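Local coordinates for protein GTP cyclohydrolase (Enterococcus faecalis, PDB 2R41) that is of unknown function, belongs to the DUF960 family and may be a GTP cyclohydrolase, an activity that remains unproven, at residues N47-F52 and F91-G96. Numbering follows the deposited sequence.
Sequences NDLLHF and FAFDDG
L50 and A92 are the hydrogen-bonded pair at the middle of an antiparallel ladder that joins strand 49-57 to strand 89-94, two inner strands of the mixed sheet; the short segments run at 170° to each other. L50 N donates to A92 O at 2.9 Å, and A92 N returns a bond to L50 O. Just before the first strand, D48 O accepts from D94 N at 3.0 Å. Weaker polar links are added by CA-H...O contacts, A92 O taking one from L49 CA at 3.4 Å and L50 O one from F91 CA at 3.2 Å.

The face bearing L49, H51, F91 and F93 combines aromatic and aliphatic contacts. The F91 ring turns its edge to one face of the H51 imidazole, an edge-to-face pair with centroids 4.8 Å apart and planes inclined at 50°. With CG anti to the carbonyl carbon in both, the two side chains run side by side, pointing the same way. L49 CD1 wedges between the two phenylalanines, 4.0 Å from both F91 CD2 and F93 CD1. Next to it, the D48 side chain lies alongside F93, its carboxylate plane steeply inclined to the ring.

On the other face L50, F52 and A92 are all buried. A92 CB meets L50 CB at 4.0 Å and the in-plane edge of the F52 ring at CE2; I36 of helix 26-40 packs against all three residues.

N47 OD1 accepts from L49 N in an Asx turn leading into the strand, while D94 OD2 accepts from F8 N; a salt bridge from D94 OD1 to R12 is doubtful. The chemistry implies that backbone bonds set the register, with L50, F52 and A92 buried under I36, F8 also touching L50 and A92, and a mixed opposite face where L49, H51 and F93 stay partly exposed while F91 is buried.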
# COMPACT_ATOMS: atom_id res chain seq x y z
N ASN C 47 -3.52 -27.93 5.21
CA ASN C 47 -2.80 -27.72 6.44
C ASN C 47 -2.50 -26.25 6.46
O ASN C 47 -2.50 -25.62 5.43
CB ASN C 47 -1.50 -28.48 6.28
CG ASN C 47 -0.85 -28.84 7.58
OD1 ASN C 47 -0.24 -27.99 8.25
ND2 ASN C 47 -0.91 -30.13 7.91
N ASP C 48 -2.24 -25.67 7.60
CA ASP C 48 -1.96 -24.25 7.57
C ASP C 48 -0.54 -24.00 7.14
O ASP C 48 -0.12 -22.87 7.06
CB ASP C 48 -2.19 -23.62 8.93
CG ASP C 48 -1.23 -24.13 9.99
OD1 ASP C 48 -0.25 -24.83 9.63
OD2 ASP C 48 -1.43 -23.83 11.19
N LEU C 49 0.21 -25.06 6.89
CA LEU C 49 1.59 -24.90 6.42
C LEU C 49 1.89 -25.86 5.28
O LEU C 49 1.58 -27.05 5.37
CB LEU C 49 2.56 -25.10 7.54
CG LEU C 49 4.01 -25.10 7.10
CD1 LEU C 49 4.55 -23.71 6.98
CD2 LEU C 49 4.73 -25.86 8.18
N LEU C 50 2.48 -25.32 4.22
CA LEU C 50 2.56 -26.00 2.94
C LEU C 50 3.98 -26.02 2.43
O LEU C 50 4.62 -24.96 2.36
CB LEU C 50 1.71 -25.23 1.96
CG LEU C 50 0.28 -25.68 1.74
CD1 LEU C 50 -0.45 -26.07 2.96
CD2 LEU C 50 -0.44 -24.58 1.05
N HIS C 51 4.49 -27.20 2.08
CA HIS C 51 5.87 -27.34 1.59
C HIS C 51 5.86 -27.27 0.07
O HIS C 51 5.03 -27.91 -0.58
CB HIS C 51 6.49 -28.67 2.01
CG HIS C 51 6.50 -28.93 3.50
ND1 HIS C 51 5.42 -28.68 4.33
CD2 HIS C 51 7.45 -29.49 4.30
CE1 HIS C 51 5.70 -29.06 5.57
NE2 HIS C 51 6.92 -29.55 5.58
N PHE C 52 6.76 -26.50 -0.51
CA PHE C 52 6.97 -26.58 -1.95
C PHE C 52 8.43 -26.79 -2.28
O PHE C 52 9.23 -25.93 -1.97
CB PHE C 52 6.50 -25.32 -2.61
CG PHE C 52 5.03 -25.06 -2.43
CD1 PHE C 52 4.11 -25.62 -3.29
CD2 PHE C 52 4.57 -24.21 -1.43
CE1 PHE C 52 2.77 -25.36 -3.14
CE2 PHE C 52 3.25 -23.98 -1.27
CZ PHE C 52 2.35 -24.54 -2.12
N PHE C 91 7.99 -22.36 1.92
CA PHE C 91 6.81 -22.69 2.67
C PHE C 91 5.76 -21.65 2.41
O PHE C 91 6.10 -20.45 2.22
CB PHE C 91 7.15 -22.65 4.12
CG PHE C 91 7.94 -23.81 4.60
CD1 PHE C 91 8.19 -24.91 3.77
CD2 PHE C 91 8.38 -23.87 5.92
CE1 PHE C 91 8.91 -26.03 4.23
CE2 PHE C 91 9.08 -25.00 6.39
CZ PHE C 91 9.35 -26.07 5.54
N ALA C 92 4.49 -22.06 2.39
CA ALA C 92 3.38 -21.12 2.49
C ALA C 92 2.77 -21.30 3.86
O ALA C 92 2.46 -22.43 4.29
CB ALA C 92 2.38 -21.36 1.45
N PHE C 93 2.60 -20.19 4.55
CA PHE C 93 2.08 -20.28 5.90
C PHE C 93 0.93 -19.35 6.15
O PHE C 93 0.94 -18.18 5.76
CB PHE C 93 3.15 -19.97 6.88
CG PHE C 93 2.68 -20.01 8.28
CD1 PHE C 93 2.11 -21.17 8.80
CD2 PHE C 93 2.83 -18.89 9.11
CE1 PHE C 93 1.71 -21.23 10.14
CE2 PHE C 93 2.43 -18.93 10.45
CZ PHE C 93 1.87 -20.12 10.96
N ASP C 94 -0.06 -19.87 6.85
CA ASP C 94 -1.26 -19.15 7.08
C ASP C 94 -1.47 -19.14 8.57
O ASP C 94 -1.78 -20.16 9.14
CB ASP C 94 -2.42 -19.82 6.35
CG ASP C 94 -3.73 -19.10 6.59
OD1 ASP C 94 -3.68 -18.05 7.27
OD2 ASP C 94 -4.81 -19.56 6.14
N ASP C 95 -1.30 -17.98 9.19
CA ASP C 95 -1.38 -17.86 10.64
C ASP C 95 -2.79 -17.45 11.07
O ASP C 95 -3.03 -17.20 12.26
CB ASP C 95 -0.35 -16.86 11.16
CG ASP C 95 -0.67 -15.43 10.75
OD1 ASP C 95 -1.86 -15.14 10.48
OD2 ASP C 95 0.26 -14.61 10.71
N GLY C 96 -3.70 -17.38 10.12
CA GLY C 96 -5.12 -17.29 10.42
C GLY C 96 -5.69 -15.91 10.12
O GLY C 96 -6.90 -15.74 10.04